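MAU2 chromatid cohesion factor homolog (Saccharomyces cerevisiae, PDB 4XDN) forms a complex with SCC2 that is required for cohesin to associate with chromosomes, and so takes part in sister chromatid cohesion. Local coordinates at residues L186-K189 and R195-T198; K191-V196 and L226-P231. All blocks are in the same frame, centred on the assembly; numbering follows the deposited sequence.

Interaction 1 of 2, residues L186-K189 and R195-T198. With SO4 (sulfate ion), chain E.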
ATOM      1  N   LEU A 186      15.210   6.746   5.871  1.00 29.48           N
ATOM      2  CA  LEU A 186      15.542   6.128   7.149  1.00 30.90           C
ATOM      3  C   LEU A 186      14.519   6.520   8.212  1.00 29.58           C
ATOM      4  O   LEU A 186      14.183   5.720   9.086  1.00 30.36           O
ATOM      5  CB  LEU A 186      16.952   6.527   7.595  1.00 30.42           C
ATOM      6  CG  LEU A 186      18.108   6.012   6.733  1.00 30.05           C
ATOM      7  CD1 LEU A 186      19.423   6.642   7.165  1.00 28.86           C
ATOM      8  CD2 LEU A 186      18.204   4.497   6.795  1.00 30.94           C
ATOM      9  N   CYS A 187      14.020   7.749   8.138  1.00 30.01           N
ATOM     10  CA  CYS A 187      12.987   8.200   9.063  1.00 32.86           C
ATOM     11  C   CYS A 187      11.696   7.416   8.845  1.00 30.94           C
ATOM     12  O   CYS A 187      11.026   7.039   9.803  1.00 32.37           O
ATOM     13  CB  CYS A 187      12.726   9.701   8.905  1.00 35.00           C
ATOM     14  SG  CYS A 187      13.982  10.762   9.641  1.00 45.71           S
ATOM     15  N   ILE A 188      11.352   7.171   7.583  1.00 29.06           N
ATOM     16  CA  ILE A 188      10.151   6.404   7.257  1.00 31.15           C
ATOM     17  C   ILE A 188      10.218   5.015   7.886  1.00 30.67           C
ATOM     18  O   ILE A 188       9.265   4.570   8.523  1.00 29.90           O
ATOM     19  CB  ILE A 188       9.953   6.271   5.730  1.00 30.80           C
ATOM     20  CG1 ILE A 188       9.637   7.640   5.121  1.00 28.50           C
ATOM     21  CG2 ILE A 188       8.818   5.293   5.412  1.00 32.60           C
ATOM     22  CD1 ILE A 188       9.596   7.656   3.604  1.00 28.40           C
ATOM     23  N   LYS A 189      11.350   4.341   7.708  1.00 31.10           N
ATOM     24  CA  LYS A 189      11.541   3.003   8.257  1.00 33.72           C
ATOM     25  C   LYS A 189      11.477   3.002   9.782  1.00 35.34           C
ATOM     26  O   LYS A 189      11.049   2.019  10.389  1.00 38.48           O
ATOM     27  CB  LYS A 189      12.879   2.424   7.789  1.00 35.88           C
ATOM     28  CG  LYS A 189      12.923   2.065   6.308  1.00 38.11           C
ATOM     29  CD  LYS A 189      11.902   0.991   5.967  1.00 41.59           C
ATOM     30  CE  LYS A 189      12.124   0.427   4.574  1.00 44.01           C
ATOM     31  NZ  LYS A 189      11.166  -0.671   4.267  1.00 46.57           N
ATOM     32  N   ARG A 195       9.056  13.737  11.809  1.00 41.72           N
ATOM     33  CA  ARG A 195      10.368  14.007  11.222  1.00 42.30           C
ATOM     34  C   ARG A 195      10.368  13.814   9.707  1.00 37.39           C
ATOM     35  O   ARG A 195      11.035  14.557   8.987  1.00 35.04           O
ATOM     36  CB  ARG A 195      11.442  13.110  11.842  1.00 47.71           C
ATOM     37  CG  ARG A 195      12.132  13.694  13.073  1.00 54.71           C
ATOM     38  CD  ARG A 195      11.635  13.068  14.370  1.00 59.22           C
ATOM     39  NE  ARG A 195      12.724  12.851  15.318  1.00 61.90           N
ATOM     40  CZ  ARG A 195      12.700  11.951  16.297  1.00 62.10           C
ATOM     41  NH1 ARG A 195      11.639  11.169  16.466  1.00 59.08           N
ATOM     42  NH2 ARG A 195      13.744  11.831  17.109  1.00 63.03           N
ATOM     43  N   VAL A 196       9.639  12.809   9.226  1.00 34.24           N
ATOM     44  CA  VAL A 196       9.578  12.538   7.792  1.00 31.71           C
ATOM     45  C   VAL A 196       9.037  13.759   7.057  1.00 32.22           C
ATOM     46  O   VAL A 196       9.650  14.247   6.107  1.00 32.32           O
ATOM     47  CB  VAL A 196       8.693  11.306   7.468  1.00 32.32           C
ATOM     48  CG1 VAL A 196       8.451  11.182   5.960  1.00 31.96           C
ATOM     49  CG2 VAL A 196       9.331  10.029   8.000  1.00 31.03           C
ATOM     50  N   LYS A 197       7.889  14.251   7.515  1.00 34.00           N
ATOM     51  CA  LYS A 197       7.233  15.399   6.899  1.00 38.50           C
ATOM     52  C   LYS A 197       8.125  16.634   6.946  1.00 38.82           C
ATOM     53  O   LYS A 197       8.226  17.379   5.970  1.00 37.91           O
ATOM     54  CB  LYS A 197       5.903  15.681   7.599  1.00 43.38           C
ATOM     55  CG  LYS A 197       4.914  14.533   7.514  1.00 46.94           C
ATOM     56  CD  LYS A 197       3.842  14.637   8.583  1.00 52.57           C
ATOM     57  CE  LYS A 197       2.889  13.455   8.523  1.00 54.97           C
ATOM     58  NZ  LYS A 197       1.968  13.436   9.691  1.00 58.36           N
ATOM     59  N   THR A 198       8.771  16.841   8.090  1.00 39.27           N
ATOM     60  CA  THR A 198       9.698  17.953   8.263  1.00 38.74           C
ATOM     61  C   THR A 198      10.884  17.818   7.314  1.00 37.28           C
ATOM     62  O   THR A 198      11.327  18.800   6.717  1.00 36.67           O
ATOM     63  CB  THR A 198      10.210  18.029   9.717  1.00 40.87           C
ATOM     64  OG1 THR A 198       9.126  18.373  10.589  1.00 41.98           O
ATOM     65  CG2 THR A 198      11.321  19.071   9.864  1.00 44.59           C
TER
HETATM   66  S   SO4 E 703       8.012  11.581  15.358  1.00 86.70           S
HETATM   67  O1  SO4 E 703       8.716  12.043  14.165  1.00 85.72           O
HETATM   68  O2  SO4 E 703       8.762  10.491  15.977  1.00 87.49           O
HETATM   69  O3  SO4 E 703       7.899  12.689  16.302  1.00 89.21           O
HETATM   70  O4  SO4 E 703       6.682  11.098  14.991  1.00 85.53           O

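Interaction 2 of 2, residues K191-V196 and L226-P231. With SO4 (sulfate ion), chain E.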
ATOM      1  N   LYS A 191       9.605   5.003  11.380  1.00 37.29           N
ATOM      2  CA  LYS A 191       8.249   5.453  11.686  1.00 39.74           C
ATOM      3  C   LYS A 191       8.253   6.738  12.512  1.00 37.27           C
ATOM      4  O   LYS A 191       7.506   6.871  13.482  1.00 34.39           O
ATOM      5  CB  LYS A 191       7.474   4.353  12.415  1.00 44.01           C
ATOM      6  CG  LYS A 191       7.315   3.088  11.592  1.00 47.24           C
ATOM      7  CD  LYS A 191       6.498   2.035  12.322  1.00 53.80           C
ATOM      8  CE  LYS A 191       6.001   0.963  11.368  1.00 58.23           C
ATOM      9  NZ  LYS A 191       5.061   1.511  10.344  1.00 60.36           N
ATOM     10  N   GLN A 192       9.107   7.676  12.115  1.00 36.35           N
ATOM     11  CA  GLN A 192       9.161   8.996  12.734  1.00 39.03           C
ATOM     12  C   GLN A 192       8.420   9.989  11.848  1.00 37.70           C
ATOM     13  O   GLN A 192       9.025  10.843  11.201  1.00 35.21           O
ATOM     14  CB  GLN A 192      10.608   9.427  12.944  1.00 39.93           C
ATOM     15  CG  GLN A 192      11.377   8.516  13.885  1.00 40.54           C
ATOM     16  CD  GLN A 192      12.835   8.901  14.003  1.00 41.70           C
ATOM     17  OE1 GLN A 192      13.362   9.645  13.176  1.00 43.70           O
ATOM     18  NE2 GLN A 192      13.497   8.397  15.035  1.00 40.83           N
ATOM     19  N   HIS A 193       7.100   9.868  11.842  1.00 36.23           N
ATOM     20  CA  HIS A 193       6.262  10.510  10.839  1.00 38.03           C
ATOM     21  C   HIS A 193       6.357  12.035  10.849  1.00 37.59           C
ATOM     22  O   HIS A 193       6.300  12.667   9.795  1.00 35.49           O
ATOM     23  CB  HIS A 193       4.811  10.069  11.035  1.00 41.38           C
ATOM     24  CG  HIS A 193       4.629   8.584  10.988  1.00 42.87           C
ATOM     25  ND1 HIS A 193       5.145   7.802   9.976  1.00 39.29           N
ATOM     26  CD2 HIS A 193       3.996   7.734  11.833  1.00 46.28           C
ATOM     27  CE1 HIS A 193       4.836   6.538  10.197  1.00 42.14           C
ATOM     28  NE2 HIS A 193       4.138   6.469  11.317  1.00 46.27           N
ATOM     29  N   ARG A 194       6.506  12.627  12.028  1.00 41.28           N
ATOM     30  CA  ARG A 194       6.663  14.074  12.120  1.00 43.01           C
ATOM     31  C   ARG A 194       8.003  14.497  11.523  1.00 41.16           C
ATOM     32  O   ARG A 194       8.077  15.492  10.801  1.00 39.81           O
ATOM     33  CB  ARG A 194       6.539  14.546  13.573  1.00 50.20           C
ATOM     34  CG  ARG A 194       5.093  14.678  14.045  1.00 58.13           C
ATOM     35  CD  ARG A 194       4.811  13.911  15.333  1.00 64.95           C
ATOM     36  NE  ARG A 194       5.119  14.688  16.530  1.00 70.60           N
ATOM     37  CZ  ARG A 194       4.851  14.286  17.770  1.00 75.45           C
ATOM     38  NH1 ARG A 194       4.272  13.111  17.983  1.00 76.53           N
ATOM     39  NH2 ARG A 194       5.162  15.061  18.802  1.00 77.75           N
ATOM     40  N   ARG A 195       9.056  13.737  11.809  1.00 41.72           N
ATOM     41  CA  ARG A 195      10.368  14.007  11.222  1.00 42.30           C
ATOM     42  C   ARG A 195      10.368  13.814   9.707  1.00 37.39           C
ATOM     43  O   ARG A 195      11.035  14.557   8.987  1.00 35.04           O
ATOM     44  CB  ARG A 195      11.442  13.110  11.842  1.00 47.71           C
ATOM     45  CG  ARG A 195      12.132  13.694  13.073  1.00 54.71           C
ATOM     46  CD  ARG A 195      11.635  13.068  14.370  1.00 59.22           C
ATOM     47  NE  ARG A 195      12.724  12.851  15.318  1.00 61.90           N
ATOM     48  CZ  ARG A 195      12.700  11.951  16.297  1.00 62.10           C
ATOM     49  NH1 ARG A 195      11.639  11.169  16.466  1.00 59.08           N
ATOM     50  NH2 ARG A 195      13.744  11.831  17.109  1.00 63.03           N
ATOM     51  N   VAL A 196       9.639  12.809   9.226  1.00 34.24           N
ATOM     52  CA  VAL A 196       9.578  12.538   7.792  1.00 31.71           C
ATOM     53  C   VAL A 196       9.037  13.759   7.057  1.00 32.22           C
ATOM     54  O   VAL A 196       9.650  14.247   6.107  1.00 32.32           O
ATOM     55  CB  VAL A 196       8.693  11.306   7.468  1.00 32.32           C
ATOM     56  CG1 VAL A 196       8.451  11.182   5.960  1.00 31.96           C
ATOM     57  CG2 VAL A 196       9.331  10.029   8.000  1.00 31.03           C
ATOM     58  N   LEU A 226       0.151   8.716   1.276  1.00 28.00           N
ATOM     59  CA  LEU A 226      -0.951   7.828   0.923  1.00 29.72           C
ATOM     60  C   LEU A 226      -0.833   6.484   1.640  1.00 30.02           C
ATOM     61  O   LEU A 226      -1.838   5.916   2.072  1.00 31.90           O
ATOM     62  CB  LEU A 226      -1.002   7.612  -0.589  1.00 30.88           C
ATOM     63  CG  LEU A 226      -1.552   8.775  -1.417  1.00 31.38           C
ATOM     64  CD1 LEU A 226      -1.288   8.536  -2.896  1.00 33.35           C
ATOM     65  CD2 LEU A 226      -3.041   8.965  -1.168  1.00 30.68           C
ATOM     66  N   ASN A 227       0.392   5.980   1.765  1.00 26.89           N
ATOM     67  CA  ASN A 227       0.638   4.731   2.481  1.00 26.73           C
ATOM     68  C   ASN A 227       0.209   4.826   3.939  1.00 28.75           C
ATOM     69  O   ASN A 227      -0.226   3.836   4.530  1.00 34.82           O
ATOM     70  CB  ASN A 227       2.119   4.347   2.411  1.00 27.81           C
ATOM     71  CG  ASN A 227       2.585   4.064   0.998  1.00 28.98           C
ATOM     72  OD1 ASN A 227       1.776   3.823   0.104  1.00 30.42           O
ATOM     73  ND2 ASN A 227       3.899   4.094   0.788  1.00 30.40           N
ATOM     74  N   GLU A 228       0.341   6.020   4.510  1.00 28.36           N
ATOM     75  CA  GLU A 228      -0.025   6.266   5.903  1.00 30.19           C
ATOM     76  C   GLU A 228      -1.421   6.880   6.016  1.00 32.53           C
ATOM     77  O   GLU A 228      -1.921   7.106   7.120  1.00 33.77           O
ATOM     78  CB  GLU A 228       1.002   7.190   6.561  1.00 33.33           C
ATOM     79  CG  GLU A 228       2.414   6.619   6.634  1.00 36.56           C
ATOM     80  CD  GLU A 228       2.528   5.435   7.581  1.00 40.43           C
ATOM     81  OE1 GLU A 228       1.619   5.240   8.415  1.00 42.66           O
ATOM     82  OE2 GLU A 228       3.530   4.697   7.491  1.00 41.07           O
ATOM     83  N   ARG A 229      -2.039   7.143   4.867  1.00 31.65           N
ATOM     84  CA  ARG A 229      -3.329   7.827   4.799  1.00 33.70           C
ATOM     85  C   ARG A 229      -3.294   9.170   5.523  1.00 35.27           C
ATOM     86  O   ARG A 229      -4.296   9.604   6.088  1.00 37.98           O
ATOM     87  CB  ARG A 229      -4.446   6.945   5.379  1.00 35.07           C
ATOM     88  CG  ARG A 229      -4.694   5.653   4.608  1.00 34.39           C
ATOM     89  CD  ARG A 229      -5.077   5.915   3.161  1.00 35.61           C
ATOM     90  NE  ARG A 229      -6.315   5.229   2.789  1.00 49.27           N
ATOM     91  CZ  ARG A 229      -7.495   5.819   2.614  1.00 58.05           C
ATOM     92  NH1 ARG A 229      -7.640   7.130   2.763  1.00 61.98           N
ATOM     93  NH2 ARG A 229      -8.546   5.088   2.277  1.00 62.97           N
ATOM     94  N   PHE A 230      -2.137   9.823   5.504  1.00 32.52           N
ATOM     95  CA  PHE A 230      -2.026  11.176   6.032  1.00 33.94           C
ATOM     96  C   PHE A 230      -2.617  12.159   5.031  1.00 34.93           C
ATOM     97  O   PHE A 230      -2.549  11.925   3.824  1.00 33.58           O
ATOM     98  CB  PHE A 230      -0.567  11.548   6.317  1.00 33.07           C
ATOM     99  CG  PHE A 230       0.031  10.841   7.502  1.00 33.16           C
ATOM    100  CD1 PHE A 230      -0.707  10.630   8.655  1.00 33.76           C
ATOM    101  CD2 PHE A 230       1.343  10.397   7.464  1.00 33.15           C
ATOM    102  CE1 PHE A 230      -0.153   9.985   9.742  1.00 35.46           C
ATOM    103  CE2 PHE A 230       1.905   9.752   8.549  1.00 33.50           C
ATOM    104  CZ  PHE A 230       1.156   9.546   9.691  1.00 34.88           C
ATOM    105  N   PRO A 231      -3.211  13.258   5.526  1.00 36.02           N
ATOM    106  CA  PRO A 231      -3.641  14.319   4.612  1.00 37.36           C
ATOM    107  C   PRO A 231      -2.480  14.844   3.775  1.00 38.30           C
ATOM    108  O   PRO A 231      -1.394  15.064   4.312  1.00 40.35           O
ATOM    109  CB  PRO A 231      -4.164  15.404   5.556  1.00 39.30           C
ATOM    110  CG  PRO A 231      -4.581  14.671   6.774  1.00 40.65           C
ATOM    111  CD  PRO A 231      -3.618  13.531   6.915  1.00 38.15           C
TER
HETATM  112  S   SO4 E 703       8.012  11.581  15.358  1.00 86.70           S
HETATM  113  O1  SO4 E 703       8.716  12.043  14.165  1.00 85.72           O
HETATM  114  O2  SO4 E 703       8.762  10.491  15.977  1.00 87.49           O
HETATM  115  O3  SO4 E 703       7.899  12.689  16.302  1.00 89.21           O
HETATM  116  O4  SO4 E 703       6.682  11.098  14.991  1.00 85.53           O

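Interaction 1 of 2, residues L186-K189 and R195-T198
Cys187 and Val196 bring the end of helix 170-189 and the first turns of helix 193-206 within 5.7 Å of each other, measured from Cys187 CA to Val196 CA. At this spacing the CG2 methyl of Val196 packs directly on the neighbouring backbone; no hydrogen bond crosses between the segments. That methyl, set anti to the carbonyl carbon, lies 3.5 Å from Cys187 CB and equally 3.5 Å from Ile188 N. The other methyl, CG1, lies anti to the backbone N (chi1 170°) and reaches Ile188 CG1 at 3.8 Å; the two branched chains cross at about a right angle, with Ile188 CG1 meeting both valine methyls.

The arrangement is a helical hairpin, two consecutive antiparallel helices joined by a short turn, in a mainly helical chain, consistent with the TPR-like superhelix of this family. Tyr224 of helix 212-228 packs on both Ile188 and Val196, while Leu154 of helix 147-165 touches Cys187, and the hairpin is thereby joined to the helix before it and the helix after it.

Toward the turn, Cys187 SG comes alongside the root of Arg195, 4.1 Å from its CB. Beyond CB the arginine chain bends at both chi2 and chi3, curling its guanidinium round to a sulfate ion that probably came from the crystallisation liquor. Arg195 holds this ion twice: its backbone N donates to sulfate O1 at 2.9 Å in a fairly straight bond (157°), and NH1 donates to sulfate O2 at 3.0 Å with a more bent geometry (132°).

Interaction 2 of 2, residues K191-V196 and L226-P231
His193 meets Glu228 and Phe230 across this contact. Before it, Lys191, the first residue to leave helical geometry after helix 170-189, has the positive phi of a Schellman motif; its NZ lies 4.5 Å from Glu228 OE2, opposite charges near each other but beyond a salt bridge. Gln192 is the N-cap of helix 193-206; its backbone O accepts a bond from Val196 N, and its amide carbon CD lies over one face of the Arg195 guanidinium.

With CG anti to the carbonyl carbon (chi1 -57°), the His193 imidazole reaches toward both Glu228 and Phe230. Phe230 points its edge at a face of the histidine, a T-shaped pair with centroids 5.3 Å apart and planes at 70°, and its CZ lies 3.8 Å from His193 CG. Over the other face sits Lys191 O, 3.9 Å above the ring centre. Glu228 OE2 comes obliquely to within 3.5 Å of His193 CE1, without a hydrogen bond; ND1 is instead held by Tyr224 OH of helix 212-228.

The contact sets the turn and first residues of helix 193-206 against the last turn of helix 212-228 and the loop that follows. A second Schellman motif, at Arg229, follows helix 212-228, and Phe230 comes next, facing helix 193-206, with one ring face against Glu228 CB and Lys197 in a cation-pi contact.

Arg194 turns to the sulfate: its N makes a weak but nearly straight bond to sulfate O4 (3.3 Å, 170°), and sulfate O3 sits 3.4 Å above the guanidinium plane, offset toward its rim.

Helix 193-206 takes part in both contacts, and the segments share Arg195 and Val196; the centres lie about 8 Å apart. Interaction 1 is partly buried and purely apolar across its segments, joining neighbouring helices of a hairpin at close range. Interaction 2 is a surface contact between the start of that same helix and the end of helix 212-228 with the loop after it, at wider backbone spacing, where an edge-to-face aromatic pair and a glutamate near the imidazole make the contact, without a hydrogen bond. A probable hydrogen bond from Gln192 N to Cys187 O connects the two. Tyr224 borders both, and one sulfate touches both at the N-terminal end of helix 193-206.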